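Local atomic coordinates of endosialidase (Enterobacteria phage phi92, PDB entry 4HIZ), a protein that hydrolyses polysialic acid from within the chain, cleaving alpha-2,8 and alpha-2,9 linkages, probably to carry the phage through its host's capsule. Residues L61-F69 / N452-D460; I298-Y309 / G320-Y328. One frame throughout, in Å; residues are numbered along the deposited sequence.

Contact 1: residues L61-F69 / N452-D460; sequences LTYVSEGFF and NVQWFNITD
Phe69 drives the edge of its ring into one face of Phe456, the planes 84° apart and Phe69 CZ 3.7 Å from Phe456 CG, in a true edge-to-face pair. The other face of the Phe456 ring is taken by CG of Gln454, while CG2 of Thr62 comes alongside, 3.6 Å from Phe456 CD1. Thr62 shows how the two branches of one side chain can divide the work: with CG2 trans to its backbone N, the methyl goes to the phenylalanine and OG1 is left to accept from the extended Gln454, whose NE2 lies 2.9 Å from Thr62 OG1 on a nearly straight bond (174°). The backbone of Thr62 is gripped as firmly, its N 2.9 Å from Trp455 O and its O 2.7 Å from Asn457 N. Using both groups on residues flanking Phe456 is the signature of parallel pairing, and here it joins strand 61-64, from the N-terminal part of the chain, to strand 456-460, the edge of a run of antiparallel strands in the propeller. On the side of Tyr63 and Asn457, Val530 of a second subunit packs against both residues, and Tyr63 OH bonds to Arg435. Toward the far end the grip slackens: the strand axes cross at 33°, the backbones draw apart beyond Tyr63, and the bond between Val64 N and Asn457 O is weak at 3.4 Å. Beyond it a type II turn from Ser65 to Phe68 swings out to solvent at Glu66, then returns Phe68, partly exposed, to touch Phe456 CE1 with CE2 at 3.7 Å.

Contact 2: residues I298-Y309 / G320-Y328; sequences IDDDNYTFAVGY and GILYFNNAY. With EDO (1,2-ethanediol), chain X.
Phe305, Val307 and Tyr309 face Phe324, Leu322 and Gly320 in antiparallel hydrogen-bonded pairs, each closed by two backbone bonds, such as Leu322 N to Val307 O at 2.7 Å. These are the inner two strands of a four-stranded antiparallel sheet, one blade of the beta propeller, lying between strands 144-154 and 347-355 of other sheets. Phe305 CG sits between its own backbone N and carbonyl carbon (chi1 62°), which lays the ring across its neighbour: CE1 rests over one face of Phe324, 3.5 Å from its CD1, and CE2 meets Ala327 CB at 3.3 Å. Tyr309 takes a similar torsion and turns a ring face over Gly320 N, where no side chain intervenes, while its CD1 touches Leu322 CD2. On the other face of the blade, Thr304 CG2 packs near the hydroxyl of Tyr323, which donates to OD1 of Asn325. Beyond Phe324 the pairing continues irregularly. Tyr303, at a G1 bulge, offers its carbonyl to Ala327 N (2.8 Å between O and N), and its ring is sandwiched: CB of Tyr328 sits over one face in a CH-pi contact, 3.7 Å from the centroid, and Asp300 O over the opposite face. Thr304 OG1 donates to Asn325 O at 2.7 Å, and a water joins that same carbonyl to Asn302 O. Asn326 ND2 binds a 1,2-ethanediol, probably from crystallisation, while its OD1 accepts from Ser329 N. The strands are thus held by backbone bonds and apolar packing, whereas the open end of the hairpin adds side-chain and water bonds to its ring contact, with Tyr303 OH bonded to Gly155 and Tyr328 OH to Leu210 tying it to neighbouring loops.

Overall arrangement
Contacts 1 and 2 lie in different sheets of one chain, their centres 35 Å apart and their nearest atoms about 19 Å, without touching. Along the sequence, 61-69 comes first, both segments of contact 2 follow, and 452-460 comes last. Contact 2 is local, pairing the successive strands 304-311 and 318-324, the middle two of the blade that runs from 291-297 to 335-338. Contact 1 bridges some 380 residues, adding the N-terminal strands 33-36, 49-53 and 61-64 to the sheet made by strands 401-404, 407-413, 435-442 and 456-460. Together they illustrate two levels of construction in this endosialidase: hairpins build the propeller blades, and long-range parallel pairing joins the N-terminal extension to the propeller.

Contact 1: residues L61-F69 / N452-D460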
loop_
_atom_site.group_PDB
_atom_site.type_symbol
_atom_site.label_atom_id
_atom_site.label_comp_id
_atom_site.label_asym_id
_atom_site.label_seq_id
_atom_site.Cartn_x
_atom_site.Cartn_y
_atom_site.Cartn_z
ATOM N N LEU A 61 -12.001 3.174 40.035
ATOM C CA LEU A 61 -10.989 3.185 39.000
ATOM C C LEU A 61 -10.896 4.638 38.570
ATOM O O LEU A 61 -11.850 5.421 38.771
ATOM C CB LEU A 61 -11.429 2.309 37.816
ATOM C CG LEU A 61 -11.630 0.820 38.181
ATOM C CD1 LEU A 61 -12.335 0.074 37.062
ATOM C CD2 LEU A 61 -10.230 0.193 38.459
ATOM N N THR A 62 -9.758 5.023 37.983
ATOM C CA THR A 62 -9.571 6.433 37.588
ATOM C C THR A 62 -9.553 6.568 36.096
ATOM O O THR A 62 -8.929 5.767 35.408
ATOM C CB THR A 62 -8.250 6.971 38.210
ATOM O OG1 THR A 62 -8.379 6.860 39.642
ATOM C CG2 THR A 62 -7.993 8.440 37.801
ATOM N N TYR A 63 -10.273 7.562 35.582
ATOM C CA TYR A 63 -10.416 7.716 34.139
ATOM C C TYR A 63 -9.740 9.009 33.747
ATOM O O TYR A 63 -10.012 10.060 34.366
ATOM C CB TYR A 63 -11.919 7.785 33.798
ATOM C CG TYR A 63 -12.621 6.472 34.097
ATOM C CD1 TYR A 63 -12.983 6.119 35.415
ATOM C CD2 TYR A 63 -12.860 5.541 33.075
ATOM C CE1 TYR A 63 -13.585 4.900 35.693
ATOM C CE2 TYR A 63 -13.486 4.309 33.340
ATOM C CZ TYR A 63 -13.854 4.002 34.656
ATOM O OH TYR A 63 -14.477 2.795 34.937
ATOM N N VAL A 64 -8.855 8.968 32.750
ATOM C CA VAL A 64 -8.073 10.191 32.456
ATOM C C VAL A 64 -8.537 10.927 31.212
ATOM O O VAL A 64 -9.009 10.309 30.255
ATOM C CB VAL A 64 -6.554 9.895 32.333
ATOM C CG1 VAL A 64 -6.095 9.087 33.569
ATOM C CG2 VAL A 64 -6.266 9.121 31.056
ATOM N N SER A 65 -8.398 12.250 31.222
ATOM C CA SER A 65 -8.578 13.041 30.004
ATOM C C SER A 65 -7.257 13.110 29.243
ATOM O O SER A 65 -6.222 12.665 29.727
ATOM C CB SER A 65 -9.025 14.485 30.340
ATOM O OG SER A 65 -7.908 15.205 30.871
ATOM N N GLU A 66 -7.312 13.647 28.033
ATOM C CA GLU A 66 -6.100 13.936 27.294
ATOM C C GLU A 66 -5.195 14.840 28.133
ATOM O O GLU A 66 -5.679 15.738 28.824
ATOM C CB GLU A 66 -6.452 14.596 25.962
ATOM C CG GLU A 66 -6.856 13.560 24.918
ATOM C CD GLU A 66 -5.632 12.836 24.356
ATOM O OE1 GLU A 66 -4.654 13.529 23.978
ATOM O OE2 GLU A 66 -5.636 11.588 24.313
ATOM N N GLY A 67 -3.897 14.549 28.119
ATOM C CA GLY A 67 -2.912 15.414 28.760
ATOM C C GLY A 67 -2.574 14.996 30.180
ATOM O O GLY A 67 -1.543 15.430 30.708
ATOM N N PHE A 68 -3.433 14.176 30.803
ATOM C CA PHE A 68 -3.195 13.793 32.182
ATOM C C PHE A 68 -1.869 13.018 32.245
ATOM O O PHE A 68 -1.017 13.242 33.147
ATOM C CB PHE A 68 -4.364 12.970 32.767
ATOM C CG PHE A 68 -4.215 12.718 34.239
ATOM C CD1 PHE A 68 -4.612 13.678 35.158
ATOM C CD2 PHE A 68 -3.596 11.554 34.705
ATOM C CE1 PHE A 68 -4.420 13.463 36.534
ATOM C CE2 PHE A 68 -3.412 11.328 36.076
ATOM C CZ PHE A 68 -3.828 12.286 36.990
ATOM N N PHE A 69 -1.697 12.101 31.286
ATOM C CA PHE A 69 -0.398 11.463 31.051
ATOM C C PHE A 69 0.104 11.894 29.699
ATOM O O PHE A 69 -0.684 12.050 28.760
ATOM C CB PHE A 69 -0.510 9.928 31.036
ATOM C CG PHE A 69 -0.866 9.336 32.362
ATOM C CD1 PHE A 69 -0.062 9.551 33.469
ATOM C CD2 PHE A 69 -2.020 8.600 32.509
ATOM C CE1 PHE A 69 -0.410 9.002 34.701
ATOM C CE2 PHE A 69 -2.358 8.041 33.737
ATOM C CZ PHE A 69 -1.562 8.245 34.837
ATOM N N ASN A 452 -5.052 -0.087 48.172
ATOM C CA ASN A 452 -5.431 1.215 47.606
ATOM C C ASN A 452 -4.832 1.481 46.235
ATOM O O ASN A 452 -4.753 2.622 45.785
ATOM C CB ASN A 452 -5.164 2.367 48.577
ATOM C CG ASN A 452 -6.049 2.295 49.800
ATOM O OD1 ASN A 452 -5.563 2.189 50.924
ATOM N ND2 ASN A 452 -7.366 2.327 49.590
ATOM N N VAL A 453 -4.523 0.405 45.517
ATOM C CA VAL A 453 -4.010 0.566 44.157
ATOM C C VAL A 453 -4.941 1.426 43.303
ATOM O O VAL A 453 -6.180 1.283 43.356
ATOM C CB VAL A 453 -3.701 -0.797 43.461
ATOM C CG1 VAL A 453 -4.957 -1.642 43.298
ATOM C CG2 VAL A 453 -3.004 -0.561 42.096
ATOM N N GLN A 454 -4.329 2.342 42.554
ATOM C CA GLN A 454 -5.053 3.243 41.673
ATOM C C GLN A 454 -4.793 2.805 40.229
ATOM O O GLN A 454 -3.710 3.025 39.675
ATOM C CB GLN A 454 -4.596 4.681 41.899
ATOM C CG GLN A 454 -5.354 5.649 41.007
ATOM C CD GLN A 454 -5.117 7.095 41.357
ATOM O OE1 GLN A 454 -4.110 7.436 41.972
ATOM N NE2 GLN A 454 -6.063 7.955 40.988
ATOM N N TRP A 455 -5.782 2.159 39.623
ATOM C CA TRP A 455 -5.704 1.849 38.199
ATOM C C TRP A 455 -6.274 2.989 37.356
ATOM O O TRP A 455 -7.387 3.484 37.616
ATOM C CB TRP A 455 -6.531 0.604 37.902
ATOM C CG TRP A 455 -5.974 -0.714 38.433
ATOM C CD1 TRP A 455 -6.455 -1.464 39.500
ATOM C CD2 TRP A 455 -4.943 -1.487 37.832
ATOM N NE1 TRP A 455 -5.738 -2.632 39.607
ATOM C CE2 TRP A 455 -4.817 -2.684 38.588
ATOM C CE3 TRP A 455 -4.116 -1.293 36.722
ATOM C CZ2 TRP A 455 -3.901 -3.680 38.261
ATOM C CZ3 TRP A 455 -3.209 -2.268 36.386
ATOM C CH2 TRP A 455 -3.093 -3.462 37.158
ATOM N N PHE A 456 -5.492 3.419 36.365
ATOM C CA PHE A 456 -5.911 4.469 35.448
ATOM C C PHE A 456 -6.326 3.859 34.113
ATOM O O PHE A 456 -5.535 3.176 33.476
ATOM C CB PHE A 456 -4.722 5.407 35.174
ATOM C CG PHE A 456 -4.227 6.158 36.391
ATOM C CD1 PHE A 456 -4.751 7.420 36.696
ATOM C CD2 PHE A 456 -3.172 5.652 37.165
ATOM C CE1 PHE A 456 -4.290 8.146 37.797
ATOM C CE2 PHE A 456 -2.700 6.367 38.267
ATOM C CZ PHE A 456 -3.242 7.611 38.573
ATOM N N ASN A 457 -7.565 4.120 33.695
ATOM C CA ASN A 457 -8.012 3.798 32.333
ATOM C C ASN A 457 -7.411 4.849 31.399
ATOM O O ASN A 457 -7.801 6.036 31.454
ATOM C CB ASN A 457 -9.556 3.829 32.322
ATOM C CG ASN A 457 -10.167 3.538 30.952
ATOM O OD1 ASN A 457 -9.530 2.964 30.017
ATOM N ND2 ASN A 457 -11.400 3.959 30.808
ATOM N N ILE A 458 -6.430 4.425 30.594
ATOM C CA ILE A 458 -5.630 5.350 29.770
ATOM C C ILE A 458 -6.012 5.352 28.277
ATOM O O ILE A 458 -5.645 6.282 27.539
ATOM C CB ILE A 458 -4.137 5.011 29.887
ATOM C CG1 ILE A 458 -3.890 3.490 29.719
ATOM C CG2 ILE A 458 -3.646 5.427 31.274
ATOM C CD1 ILE A 458 -2.411 3.169 29.385
ATOM N N THR A 459 -6.718 4.306 27.834
ATOM C CA THR A 459 -7.185 4.209 26.435
ATOM C C THR A 459 -8.240 3.108 26.380
ATOM O O THR A 459 -8.264 2.253 27.268
ATOM C CB THR A 459 -6.018 3.896 25.437
ATOM O OG1 THR A 459 -6.566 3.666 24.132
ATOM C CG2 THR A 459 -5.252 2.635 25.857
ATOM N N ASP A 460 -9.145 3.168 25.396
ATOM C CA ASP A 460 -10.145 2.125 25.206
ATOM C C ASP A 460 -9.988 1.527 23.813
ATOM O O ASP A 460 -9.848 2.272 22.810
ATOM C CB ASP A 460 -11.573 2.704 25.245
ATOM C CG ASP A 460 -12.068 3.071 26.654
ATOM O OD1 ASP A 460 -11.364 2.820 27.652
ATOM O OD2 ASP A 460 -13.210 3.605 26.742
#

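Contact 2: residues I298-Y309 / G320-Y328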
loop_
_atom_site.group_PDB
_atom_site.type_symbol
_atom_site.label_atom_id
_atom_site.label_comp_id
_atom_site.label_asym_id
_atom_site.label_seq_id
_atom_site.Cartn_x
_atom_site.Cartn_y
_atom_site.Cartn_z
ATOM N N ILE A 298 19.296 -12.088 33.557
ATOM C CA ILE A 298 19.851 -11.879 34.888
ATOM C C ILE A 298 21.326 -11.450 34.740
ATOM O O ILE A 298 21.776 -10.544 35.437
ATOM C CB ILE A 298 19.712 -13.163 35.723
ATOM C CG1 ILE A 298 18.237 -13.355 36.117
ATOM C CG2 ILE A 298 20.647 -13.127 36.969
ATOM C CD1 ILE A 298 17.812 -14.764 36.135
ATOM N N ASP A 299 22.072 -12.084 33.828
ATOM C CA ASP A 299 23.476 -11.718 33.600
ATOM C C ASP A 299 23.777 -11.868 32.099
ATOM O O ASP A 299 23.839 -12.991 31.591
ATOM C CB ASP A 299 24.360 -12.666 34.432
ATOM C CG ASP A 299 25.856 -12.301 34.424
ATOM O OD1 ASP A 299 26.387 -11.801 33.429
ATOM O OD2 ASP A 299 26.543 -12.587 35.431
ATOM N N ASP A 300 23.966 -10.756 31.391
ATOM C CA ASP A 300 24.188 -10.817 29.938
ATOM C C ASP A 300 25.468 -11.570 29.568
ATOM O O ASP A 300 25.461 -12.446 28.688
ATOM C CB ASP A 300 24.307 -9.426 29.335
ATOM C CG ASP A 300 23.002 -8.889 28.853
ATOM O OD1 ASP A 300 22.391 -9.456 27.905
ATOM O OD2 ASP A 300 22.597 -7.862 29.436
ATOM N N ASP A 301 26.560 -11.237 30.241
ATOM C CA ASP A 301 27.853 -11.811 29.888
ATOM C C ASP A 301 27.929 -13.322 30.125
ATOM O O ASP A 301 28.683 -14.032 29.444
ATOM C CB ASP A 301 28.948 -11.148 30.712
ATOM C CG ASP A 301 29.183 -9.719 30.308
ATOM O OD1 ASP A 301 28.731 -9.314 29.218
ATOM O OD2 ASP A 301 29.830 -9.004 31.086
ATOM N N ASN A 302 27.161 -13.806 31.098
ATOM C CA ASN A 302 27.199 -15.225 31.439
ATOM C C ASN A 302 25.979 -15.994 30.975
ATOM O O ASN A 302 25.848 -17.196 31.269
ATOM C CB ASN A 302 27.407 -15.377 32.934
ATOM C CG ASN A 302 28.785 -14.893 33.352
ATOM O OD1 ASN A 302 29.797 -15.361 32.827
ATOM N ND2 ASN A 302 28.830 -13.915 34.252
ATOM N N TYR A 303 25.122 -15.296 30.222
ATOM C CA TYR A 303 23.961 -15.919 29.586
ATOM C C TYR A 303 23.073 -16.564 30.633
ATOM O O TYR A 303 22.593 -17.691 30.482
ATOM C CB TYR A 303 24.372 -16.909 28.489
ATOM C CG TYR A 303 25.020 -16.171 27.350
ATOM C CD1 TYR A 303 26.381 -15.861 27.396
ATOM C CD2 TYR A 303 24.265 -15.723 26.264
ATOM C CE1 TYR A 303 26.991 -15.159 26.391
ATOM C CE2 TYR A 303 24.865 -14.989 25.240
ATOM C CZ TYR A 303 26.231 -14.715 25.311
ATOM O OH TYR A 303 26.846 -13.984 24.308
ATOM N N THR A 304 22.859 -15.833 31.709
ATOM C CA THR A 304 21.906 -16.276 32.739
ATOM C C THR A 304 20.582 -15.558 32.505
ATOM O O THR A 304 20.528 -14.334 32.485
ATOM C CB THR A 304 22.442 -15.926 34.166
ATOM O OG1 THR A 304 23.770 -16.475 34.352
ATOM C CG2 THR A 304 21.532 -16.513 35.220
ATOM N N PHE A 305 19.514 -16.317 32.303
ATOM C CA PHE A 305 18.203 -15.702 32.074
ATOM C C PHE A 305 17.083 -16.591 32.590
ATOM O O PHE A 305 17.302 -17.742 32.970
ATOM C CB PHE A 305 18.014 -15.279 30.602
ATOM C CG PHE A 305 18.042 -16.407 29.568
ATOM C CD1 PHE A 305 17.064 -17.414 29.535
ATOM C CD2 PHE A 305 18.971 -16.360 28.528
ATOM C CE1 PHE A 305 17.075 -18.401 28.523
ATOM C CE2 PHE A 305 18.971 -17.326 27.491
ATOM C CZ PHE A 305 18.051 -18.354 27.487
ATOM N N ALA A 306 15.879 -16.036 32.635
ATOM C CA ALA A 306 14.744 -16.784 33.132
ATOM C C ALA A 306 13.597 -16.666 32.115
ATOM O O ALA A 306 13.443 -15.630 31.454
ATOM C CB ALA A 306 14.295 -16.259 34.487
ATOM N N VAL A 307 12.795 -17.725 32.018
ATOM C CA VAL A 307 11.607 -17.746 31.145
ATOM C C VAL A 307 10.420 -18.053 32.055
ATOM O O VAL A 307 10.531 -18.911 32.927
ATOM C CB VAL A 307 11.768 -18.881 30.120
ATOM C CG1 VAL A 307 10.437 -19.282 29.462
ATOM C CG2 VAL A 307 12.867 -18.532 29.088
ATOM N N GLY A 308 9.301 -17.340 31.903
ATOM C CA GLY A 308 8.161 -17.647 32.757
ATOM C C GLY A 308 7.436 -18.895 32.269
ATOM O O GLY A 308 7.499 -19.264 31.083
ATOM N N TYR A 309 6.725 -19.557 33.172
ATOM C CA TYR A 309 5.878 -20.676 32.718
ATOM C C TYR A 309 4.774 -20.953 33.724
ATOM O O TYR A 309 4.830 -20.506 34.892
ATOM C CB TYR A 309 6.707 -21.982 32.537
ATOM C CG TYR A 309 6.914 -22.760 33.847
ATOM C CD1 TYR A 309 7.912 -22.375 34.752
ATOM C CD2 TYR A 309 6.110 -23.847 34.159
ATOM C CE1 TYR A 309 8.131 -23.073 35.933
ATOM C CE2 TYR A 309 6.303 -24.543 35.362
ATOM C CZ TYR A 309 7.309 -24.143 36.232
ATOM O OH TYR A 309 7.507 -24.824 37.433
ATOM N N GLY A 320 5.854 -20.298 37.683
ATOM C CA GLY A 320 7.124 -19.760 38.145
ATOM C C GLY A 320 8.025 -19.477 36.976
ATOM O O GLY A 320 7.567 -18.972 35.929
ATOM N N ILE A 321 9.308 -19.812 37.141
ATOM C CA ILE A 321 10.285 -19.534 36.096
ATOM C C ILE A 321 11.088 -20.775 35.744
ATOM O O ILE A 321 11.259 -21.677 36.565
ATOM C CB ILE A 321 11.242 -18.398 36.511
ATOM C CG1 ILE A 321 12.182 -18.828 37.669
ATOM C CG2 ILE A 321 10.415 -17.120 36.875
ATOM C CD1 ILE A 321 13.188 -17.733 38.042
ATOM N N LEU A 322 11.576 -20.813 34.513
ATOM C CA LEU A 322 12.646 -21.729 34.144
ATOM C C LEU A 322 13.916 -20.898 34.193
ATOM O O LEU A 322 14.076 -19.932 33.419
ATOM C CB LEU A 322 12.428 -22.280 32.735
ATOM C CG LEU A 322 11.027 -22.899 32.503
ATOM C CD1 LEU A 322 10.952 -23.434 31.085
ATOM C CD2 LEU A 322 10.710 -24.037 33.520
ATOM N N TYR A 323 14.833 -21.275 35.083
ATOM C CA TYR A 323 16.045 -20.508 35.297
ATOM C C TYR A 323 17.236 -21.185 34.598
ATOM O O TYR A 323 17.558 -22.334 34.886
ATOM C CB TYR A 323 16.295 -20.350 36.814
ATOM C CG TYR A 323 17.650 -19.777 37.142
ATOM C CD1 TYR A 323 17.869 -18.419 37.167
ATOM C CD2 TYR A 323 18.717 -20.624 37.419
ATOM C CE1 TYR A 323 19.134 -17.917 37.457
ATOM C CE2 TYR A 323 19.962 -20.137 37.695
ATOM C CZ TYR A 323 20.175 -18.795 37.720
ATOM O OH TYR A 323 21.468 -18.362 38.017
ATOM N N PHE A 324 17.853 -20.477 33.656
ATOM C CA PHE A 324 18.949 -21.012 32.847
ATOM C C PHE A 324 20.236 -20.376 33.352
ATOM O O PHE A 324 20.444 -19.169 33.231
ATOM C CB PHE A 324 18.774 -20.601 31.380
ATOM C CG PHE A 324 17.654 -21.289 30.676
ATOM C CD1 PHE A 324 16.315 -20.901 30.892
ATOM C CD2 PHE A 324 17.934 -22.304 29.766
ATOM C CE1 PHE A 324 15.288 -21.532 30.216
ATOM C CE2 PHE A 324 16.896 -22.945 29.072
ATOM C CZ PHE A 324 15.565 -22.535 29.288
ATOM N N ASN A 325 21.126 -21.182 33.932
ATOM C CA ASN A 325 22.308 -20.603 34.540
ATOM C C ASN A 325 23.341 -20.119 33.510
ATOM O O ASN A 325 24.038 -19.105 33.732
ATOM C CB ASN A 325 22.927 -21.615 35.516
ATOM C CG ASN A 325 23.988 -20.970 36.380
ATOM O OD1 ASN A 325 23.690 -20.052 37.165
ATOM N ND2 ASN A 325 25.232 -21.393 36.208
ATOM N N ASN A 326 23.415 -20.827 32.381
ATOM C CA ASN A 326 24.304 -20.454 31.292
ATOM C C ASN A 326 23.762 -21.060 30.027
ATOM O O ASN A 326 24.075 -22.189 29.669
ATOM C CB ASN A 326 25.724 -20.942 31.546
ATOM C CG ASN A 326 26.709 -20.514 30.440
ATOM O OD1 ASN A 326 26.331 -20.107 29.320
ATOM N ND2 ASN A 326 27.989 -20.662 30.746
ATOM N N ALA A 327 22.917 -20.287 29.358
ATOM C CA ALA A 327 22.237 -20.791 28.184
ATOM C C ALA A 327 23.165 -20.879 26.973
ATOM O O ALA A 327 22.819 -21.541 26.000
ATOM C CB ALA A 327 21.064 -19.899 27.865
ATOM N N TYR A 328 24.310 -20.183 27.011
ATOM C CA TYR A 328 25.237 -20.235 25.888
ATOM C C TYR A 328 25.938 -21.599 25.890
ATOM O O TYR A 328 25.917 -22.329 24.902
ATOM C CB TYR A 328 26.240 -19.064 25.942
ATOM C CG TYR A 328 27.247 -19.065 24.798
ATOM C CD1 TYR A 328 28.368 -19.909 24.830
ATOM C CD2 TYR A 328 27.070 -18.238 23.684
ATOM C CE1 TYR A 328 29.275 -19.937 23.776
ATOM C CE2 TYR A 328 27.975 -18.244 22.632
ATOM C CZ TYR A 328 29.078 -19.092 22.686
ATOM O OH TYR A 328 29.957 -19.105 21.636
HETATM C C1 EDO X . 29.702 -17.108 28.109
HETATM O O1 EDO X . 30.990 -17.396 27.530
HETATM C C2 EDO X . 29.130 -18.335 28.805
HETATM O O2 EDO X . 30.195 -19.190 29.237
HETATM O O HOH W 1 26.835 -18.735 33.520
#